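Local coordinates for protein PA1221 (Pseudomonas aeruginosa, PDB 4DG8) that belongs to the ANL superfamily, pairs an AMP-binding module with a phosphopantetheine attachment domain, and holds adenosine monophosphate in this model, at residues L65-L70 and A96-H102; I363-G367 and E387-R391. All blocks are in the same frame, centred on the assembly; numbering follows the deposited sequence.

Interaction 1: L65-L70 and A96-H102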
ATOM      1  N   LEU A  65      19.726  16.574  -4.749  1.00 33.82           N
ATOM      2  CA  LEU A  65      19.057  16.453  -3.461  1.00 29.51           C
ATOM      3  C   LEU A  65      19.795  15.443  -2.565  1.00 27.75           C
ATOM      4  O   LEU A  65      19.931  15.641  -1.354  1.00 26.84           O
ATOM      5  CB  LEU A  65      17.592  16.053  -3.650  1.00 23.10           C
ATOM      6  CG  LEU A  65      16.803  15.856  -2.354  1.00 21.43           C
ATOM      7  CD1 LEU A  65      16.943  17.085  -1.468  1.00 26.44           C
ATOM      8  CD2 LEU A  65      15.323  15.584  -2.672  1.00 22.54           C
ATOM      9  N   SER A  66      20.276  14.360  -3.168  1.00 26.80           N
ATOM     10  CA  SER A  66      21.007  13.347  -2.422  1.00 25.11           C
ATOM     11  C   SER A  66      22.286  13.951  -1.865  1.00 30.18           C
ATOM     12  O   SER A  66      22.742  13.558  -0.795  1.00 33.01           O
ATOM     13  CB  SER A  66      21.300  12.111  -3.282  1.00 20.98           C
ATOM     14  OG  SER A  66      22.179  11.210  -2.611  1.00 26.17           O
ATOM     15  N   ASP A  67      22.864  14.909  -2.585  1.00 27.52           N
ATOM     16  CA  ASP A  67      24.046  15.590  -2.086  1.00 31.34           C
ATOM     17  C   ASP A  67      23.703  16.282  -0.773  1.00 29.38           C
ATOM     18  O   ASP A  67      24.450  16.200   0.217  1.00 26.63           O
ATOM     19  CB  ASP A  67      24.555  16.615  -3.093  1.00 38.38           C
ATOM     20  CG  ASP A  67      25.228  15.983  -4.275  1.00 37.76           C
ATOM     21  OD1 ASP A  67      25.668  14.822  -4.149  1.00 30.59           O
ATOM     22  OD2 ASP A  67      25.326  16.660  -5.328  1.00 39.44           O
ATOM     23  N   TYR A  68      22.558  16.961  -0.766  1.00 34.97           N
ATOM     24  CA  TYR A  68      22.084  17.575   0.485  1.00 32.94           C
ATOM     25  C   TYR A  68      21.819  16.544   1.637  1.00 33.38           C
ATOM     26  O   TYR A  68      22.282  16.703   2.801  1.00 30.24           O
ATOM     27  CB  TYR A  68      20.850  18.434   0.176  1.00 37.97           C
ATOM     28  CG  TYR A  68      20.092  18.901   1.396  1.00 37.61           C
ATOM     29  CD1 TYR A  68      20.374  20.125   1.993  1.00 38.52           C
ATOM     30  CD2 TYR A  68      19.087  18.113   1.949  1.00 32.04           C
ATOM     31  CE1 TYR A  68      19.678  20.549   3.104  1.00 43.54           C
ATOM     32  CE2 TYR A  68      18.387  18.520   3.056  1.00 34.29           C
ATOM     33  CZ  TYR A  68      18.681  19.739   3.635  1.00 42.96           C
ATOM     34  OH  TYR A  68      17.975  20.137   4.752  1.00 43.42           O
ATOM     35  N   LEU A  69      21.092  15.478   1.310  1.00 23.89           N
ATOM     36  CA  LEU A  69      20.780  14.453   2.299  1.00 22.35           C
ATOM     37  C   LEU A  69      22.053  13.844   2.894  1.00 29.82           C
ATOM     38  O   LEU A  69      22.153  13.630   4.104  1.00 26.74           O
ATOM     39  CB  LEU A  69      19.921  13.348   1.679  1.00 22.91           C
ATOM     40  CG  LEU A  69      18.581  13.771   1.080  1.00 27.68           C
ATOM     41  CD1 LEU A  69      17.801  12.531   0.618  1.00 23.69           C
ATOM     42  CD2 LEU A  69      17.777  14.582   2.104  1.00 22.67           C
ATOM     43  N   LEU A  70      23.019  13.546   2.038  1.00 29.05           N
ATOM     44  CA  LEU A  70      24.259  12.945   2.500  1.00 28.21           C
ATOM     45  C   LEU A  70      25.043  13.931   3.341  1.00 33.31           C
ATOM     46  O   LEU A  70      25.734  13.534   4.272  1.00 37.51           O
ATOM     47  CB  LEU A  70      25.099  12.450   1.326  1.00 30.16           C
ATOM     48  CG  LEU A  70      24.498  11.173   0.747  1.00 28.34           C
ATOM     49  CD1 LEU A  70      25.158  10.763  -0.557  1.00 24.45           C
ATOM     50  CD2 LEU A  70      24.513  10.042   1.786  1.00 25.65           C
ATOM     51  N   ALA A  96      16.081  10.435  -4.295  1.00 23.63           N
ATOM     52  CA  ALA A  96      17.261  11.008  -3.641  1.00 22.35           C
ATOM     53  C   ALA A  96      17.505  10.309  -2.287  1.00 21.50           C
ATOM     54  O   ALA A  96      18.657  10.035  -1.892  1.00 20.79           O
ATOM     55  CB  ALA A  96      17.088  12.504  -3.458  1.00 19.39           C
ATOM     56  N   ILE A  97      16.406  10.003  -1.603  1.00 20.47           N
ATOM     57  CA  ILE A  97      16.472   9.251  -0.359  1.00 20.36           C
ATOM     58  C   ILE A  97      17.093   7.889  -0.623  1.00 19.07           C
ATOM     59  O   ILE A  97      18.063   7.516   0.033  1.00 20.45           O
ATOM     60  CB  ILE A  97      15.095   9.112   0.324  1.00 24.21           C
ATOM     61  CG1 ILE A  97      14.724  10.428   1.010  1.00 22.41           C
ATOM     62  CG2 ILE A  97      15.144   8.017   1.404  1.00 21.84           C
ATOM     63  CD1 ILE A  97      13.212  10.661   1.153  1.00 19.54           C
ATOM     64  N   LEU A  98      16.577   7.165  -1.617  1.00 18.71           N
ATOM     65  CA  LEU A  98      17.164   5.853  -1.914  1.00 20.48           C
ATOM     66  C   LEU A  98      18.643   5.899  -2.316  1.00 19.53           C
ATOM     67  O   LEU A  98      19.440   5.059  -1.881  1.00 20.67           O
ATOM     68  CB  LEU A  98      16.349   5.123  -2.982  1.00 25.63           C
ATOM     69  CG  LEU A  98      14.891   4.866  -2.596  1.00 22.24           C
ATOM     70  CD1 LEU A  98      14.286   3.985  -3.659  1.00 19.72           C
ATOM     71  CD2 LEU A  98      14.794   4.218  -1.215  1.00 14.83           C
ATOM     72  N   LEU A  99      18.988   6.873  -3.154  1.00 19.41           N
ATOM     73  CA  LEU A  99      20.366   7.112  -3.586  1.00 23.47           C
ATOM     74  C   LEU A  99      21.316   7.328  -2.419  1.00 23.16           C
ATOM     75  O   LEU A  99      22.513   7.017  -2.518  1.00 18.34           O
ATOM     76  CB  LEU A  99      20.433   8.354  -4.470  1.00 21.03           C
ATOM     77  CG  LEU A  99      20.012   8.225  -5.944  1.00 29.40           C
ATOM     78  CD1 LEU A  99      19.880   9.617  -6.623  1.00 22.61           C
ATOM     79  CD2 LEU A  99      21.017   7.349  -6.687  1.00 23.98           C
ATOM     80  N   SER A 100      20.789   7.920  -1.347  1.00 22.34           N
ATOM     81  CA  SER A 100      21.584   8.213  -0.149  1.00 28.43           C
ATOM     82  C   SER A 100      21.756   7.026   0.817  1.00 26.46           C
ATOM     83  O   SER A 100      22.425   7.153   1.846  1.00 26.26           O
ATOM     84  CB  SER A 100      20.950   9.387   0.603  1.00 23.23           C
ATOM     85  OG  SER A 100      20.738  10.471  -0.277  1.00 20.47           O
ATOM     86  N   GLY A 101      21.156   5.882   0.497  1.00 20.56           N
ATOM     87  CA  GLY A 101      21.219   4.732   1.378  1.00 21.38           C
ATOM     88  C   GLY A 101      20.180   4.857   2.486  1.00 24.13           C
ATOM     89  O   GLY A 101      20.110   4.041   3.407  1.00 23.31           O
ATOM     90  N   HIS A 102      19.339   5.874   2.381  1.00 27.64           N
ATOM     91  CA  HIS A 102      18.310   6.077   3.385  1.00 24.69           C
ATOM     92  C   HIS A 102      16.974   5.481   2.929  1.00 25.73           C
ATOM     93  O   HIS A 102      16.850   5.016   1.794  1.00 24.59           O
ATOM     94  CB  HIS A 102      18.207   7.576   3.694  1.00 22.95           C
ATOM     95  CG  HIS A 102      19.493   8.167   4.178  1.00 18.29           C
ATOM     96  ND1 HIS A 102      20.374   7.467   4.970  1.00 19.76           N
ATOM     97  CD2 HIS A 102      20.069   9.372   3.949  1.00 23.25           C
ATOM     98  CE1 HIS A 102      21.428   8.220   5.232  1.00 19.25           C
ATOM     99  NE2 HIS A 102      21.268   9.381   4.625  1.00 24.52           N
TER

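Interaction 2: I363-G367 and E387-R391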
ATOM      1  N   ILE A 363      -2.302 -18.953   4.276  1.00 28.40           N
ATOM      2  CA  ILE A 363      -1.269 -18.575   3.321  1.00 32.35           C
ATOM      3  C   ILE A 363       0.014 -18.190   4.050  1.00 32.71           C
ATOM      4  O   ILE A 363      -0.006 -17.399   4.996  1.00 33.80           O
ATOM      5  CB  ILE A 363      -1.715 -17.398   2.438  1.00 25.45           C
ATOM      6  CG1 ILE A 363      -2.925 -17.773   1.584  1.00 26.18           C
ATOM      7  CG2 ILE A 363      -0.586 -16.953   1.515  1.00 19.78           C
ATOM      8  CD1 ILE A 363      -3.477 -16.562   0.798  1.00 28.74           C
ATOM      9  N   VAL A 364       1.123 -18.776   3.615  1.00 29.10           N
ATOM     10  CA  VAL A 364       2.443 -18.470   4.148  1.00 27.71           C
ATOM     11  C   VAL A 364       3.355 -18.073   2.996  1.00 31.27           C
ATOM     12  O   VAL A 364       3.418 -18.766   1.985  1.00 28.67           O
ATOM     13  CB  VAL A 364       3.053 -19.702   4.845  1.00 29.51           C
ATOM     14  CG1 VAL A 364       4.458 -19.393   5.326  1.00 33.17           C
ATOM     15  CG2 VAL A 364       2.147 -20.165   5.993  1.00 33.47           C
ATOM     16  N   ALA A 365       4.059 -16.958   3.152  1.00 33.21           N
ATOM     17  CA  ALA A 365       4.845 -16.395   2.067  1.00 26.54           C
ATOM     18  C   ALA A 365       6.328 -16.489   2.368  1.00 28.73           C
ATOM     19  O   ALA A 365       6.754 -16.306   3.506  1.00 31.45           O
ATOM     20  CB  ALA A 365       4.454 -14.938   1.826  1.00 24.14           C
ATOM     21  N   PHE A 366       7.103 -16.764   1.333  1.00 28.02           N
ATOM     22  CA  PHE A 366       8.552 -16.846   1.417  1.00 27.48           C
ATOM     23  C   PHE A 366       9.135 -15.954   0.344  1.00 22.63           C
ATOM     24  O   PHE A 366       8.467 -15.628  -0.652  1.00 31.93           O
ATOM     25  CB  PHE A 366       9.039 -18.268   1.082  1.00 26.43           C
ATOM     26  CG  PHE A 366       8.487 -19.345   1.960  1.00 28.95           C
ATOM     27  CD1 PHE A 366       9.226 -19.829   3.026  1.00 32.68           C
ATOM     28  CD2 PHE A 366       7.255 -19.927   1.682  1.00 29.43           C
ATOM     29  CE1 PHE A 366       8.733 -20.852   3.837  1.00 25.03           C
ATOM     30  CE2 PHE A 366       6.753 -20.950   2.476  1.00 30.31           C
ATOM     31  CZ  PHE A 366       7.491 -21.416   3.561  1.00 23.96           C
ATOM     32  N   GLY A 367      10.419 -15.656   0.484  1.00 30.13           N
ATOM     33  CA  GLY A 367      11.134 -15.035  -0.611  1.00 26.89           C
ATOM     34  C   GLY A 367      11.544 -13.589  -0.483  1.00 26.85           C
ATOM     35  O   GLY A 367      11.627 -13.008   0.616  1.00 23.57           O
ATOM     36  N   GLU A 387      11.100 -19.366  10.570  1.00 40.61           N
ATOM     37  CA  GLU A 387      11.618 -20.323   9.608  1.00 42.83           C
ATOM     38  C   GLU A 387      10.701 -21.536   9.480  1.00 41.04           C
ATOM     39  O   GLU A 387      10.299 -22.132  10.473  1.00 45.71           O
ATOM     40  CB  GLU A 387      13.054 -20.734   9.949  1.00 51.33           C
ATOM     41  CG  GLU A 387      14.084 -19.681   9.553  1.00 65.24           C
ATOM     42  CD  GLU A 387      15.479 -20.259   9.385  1.00 78.83           C
ATOM     43  OE1 GLU A 387      15.854 -21.149  10.180  1.00 82.30           O
ATOM     44  OE2 GLU A 387      16.193 -19.829   8.452  1.00 80.08           O
ATOM     45  N   LEU A 388      10.344 -21.866   8.244  1.00 40.26           N
ATOM     46  CA  LEU A 388       9.474 -23.002   7.959  1.00 37.38           C
ATOM     47  C   LEU A 388      10.032 -23.757   6.763  1.00 45.54           C
ATOM     48  O   LEU A 388      10.763 -23.187   5.957  1.00 39.03           O
ATOM     49  CB  LEU A 388       8.055 -22.523   7.646  1.00 38.47           C
ATOM     50  CG  LEU A 388       7.266 -21.968   8.828  1.00 44.69           C
ATOM     51  CD1 LEU A 388       5.979 -21.347   8.338  1.00 41.75           C
ATOM     52  CD2 LEU A 388       6.989 -23.061   9.863  1.00 46.41           C
ATOM     53  N   PRO A 389       9.710 -25.052   6.653  1.00 49.99           N
ATOM     54  CA  PRO A 389      10.204 -25.845   5.523  1.00 51.68           C
ATOM     55  C   PRO A 389       9.584 -25.428   4.188  1.00 51.98           C
ATOM     56  O   PRO A 389       8.355 -25.334   4.060  1.00 50.22           O
ATOM     57  CB  PRO A 389       9.758 -27.270   5.875  1.00 58.94           C
ATOM     58  CG  PRO A 389       9.520 -27.247   7.360  1.00 62.16           C
ATOM     59  CD  PRO A 389       8.983 -25.876   7.631  1.00 55.95           C
ATOM     60  N   TYR A 390      10.438 -25.202   3.197  1.00 47.42           N
ATOM     61  CA  TYR A 390       9.995 -25.001   1.827  1.00 49.86           C
ATOM     62  C   TYR A 390      10.857 -25.870   0.921  1.00 59.09           C
ATOM     63  O   TYR A 390      12.091 -25.779   0.947  1.00 57.92           O
ATOM     64  CB  TYR A 390      10.072 -23.531   1.396  1.00 45.15           C
ATOM     65  CG  TYR A 390       9.598 -23.344  -0.030  1.00 44.75           C
ATOM     66  CD1 TYR A 390       8.250 -23.462  -0.348  1.00 39.39           C
ATOM     67  CD2 TYR A 390      10.498 -23.096  -1.065  1.00 38.40           C
ATOM     68  CE1 TYR A 390       7.804 -23.320  -1.644  1.00 41.70           C
ATOM     69  CE2 TYR A 390      10.057 -22.948  -2.373  1.00 38.26           C
ATOM     70  CZ  TYR A 390       8.706 -23.060  -2.658  1.00 41.47           C
ATOM     71  OH  TYR A 390       8.243 -22.912  -3.953  1.00 37.93           O
ATOM     72  N   ARG A 391      10.207 -26.701   0.115  1.00 68.17           N
ATOM     73  CA  ARG A 391      10.911 -27.755  -0.591  1.00 73.17           C
ATOM     74  C   ARG A 391      11.683 -28.528   0.464  1.00 72.31           C
ATOM     75  O   ARG A 391      11.090 -29.073   1.394  1.00 77.44           O
ATOM     76  CB  ARG A 391      11.855 -27.182  -1.650  1.00 75.33           C
ATOM     77  CG  ARG A 391      11.164 -26.283  -2.661  1.00 72.06           C
ATOM     78  CD  ARG A 391       9.948 -26.971  -3.256  1.00 74.48           C
ATOM     79  NE  ARG A 391       9.217 -26.114  -4.188  1.00 81.89           N
ATOM     80  CZ  ARG A 391       9.406 -26.103  -5.506  1.00 84.55           C
ATOM     81  NH1 ARG A 391      10.310 -26.906  -6.055  1.00 89.26           N
ATOM     82  NH2 ARG A 391       8.689 -25.291  -6.275  1.00 76.90           N
TER

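Interaction 1: L65-L70 and A96-H102
Ser66 and Ser100 meet hydroxyl to hydroxyl where helix 55-72 packs against the C-terminal end of helix 88-99. Ser66 OG donates to Ser100 OG over 2.8 Å, and Ser100 OG in turn donates to Ala96 O, 2.7 Å away. That oxygen also accepts the backbone N-H of Ser100, and the two donors arrive from opposite faces of the carbonyl plane. Because Ser100 OG lies beside its own backbone N (chi1 -52°), it can turn back over the last helical turn and still meet Ser66. This short chain of bonds thus satisfies a polar pair inside a largely apolar interface.

Apolar groups flank it. The CB of Ala96 presses against the flank of Leu65, with CG the nearest atom at 3.5 Å and CB and CD2 hardly farther. One turn on, Leu69 sends CD1 over the Ala96-Ile97 peptide and against Ile97 CG1, 3.7 Å away, while its CB sits beside the Ser100 hydroxyl. On the other flank, Leu70 brings CD2 to 3.6 Å from Ser100 O; that oxygen in turn lies over one face of the His102 ring.

Gly101, with positive phi, ends helix 88-99 in a Schellman motif and turns the chain toward strand 103-106. His102 bonds through NE2 to Tyr73 O and through ND1 to Val78 N, tying this turn to the segment that follows helix 55-72. Beneath the helix pair, Leu69 and Ile97 both rest on Leu80 of strand 79-83.

Interaction 2: I363-G367 and E387-R391
Strands 363-367 and 387-390 run nearly perpendicular, at 87° between their N-to-C directions, and their axes come no closer than 9.4 Å, so the strands do not pair, and side chains, with the carbonyl oxygens of Leu388 and Pro389, bridge the distance. Phe366 carries the largest share of the contact. Its ring receives the CB of Tyr390 over one face, a CH-pi contact 4.0 Å from the ring centroid and only 17° off the normal. Leu388 O approaches the same ring at its edge, near the ring plane, 3.8 Å from CE1.

With its ring swung to the side opposite its own amide nitrogen, Tyr390 passes the CE2 side of Phe366. The two rings are neither stacked nor edge-to-face: their planes are inclined at 37° and their centroids are 5.1 Å apart. At the other end of the contact, Leu388 reaches across with CD1 to meet Val364 CG1 at 3.9 Å, the two side chains crossing at about a right angle.

Both strands belong to one curled antiparallel sheet. Strand 393-406 pairs with both strands, and strand 342-347 pairs with 361-367 on its other side. Leu395 touches both Phe366 and Tyr390, Ala397 lies against Val364 and Phe366, and Leu347 meets both Val364 and Leu388, so residues of strands 393-406 and 342-347 complete a partly buried apolar cluster.

From the N terminus, interaction 1 comes first: helix 55-72 runs on through strand 79-83 into helix 88-99, and contact 65-70 with 96-102 closes that 25-residue excursion, joining two helices beside the seven-stranded mixed sheet. Well over two hundred residues later, interaction 2 closes a shorter excursion of 19 residues, in which the chain leaves strand 361-367, passes through strand 373-374 and helix 378-384, and returns as strand 385-390 of the same curled antiparallel sheet. The two loops follow in series, neither nested nor crossed. Their centres are 34 Å apart and their nearest atoms about 18 Å, so the two contacts do not touch.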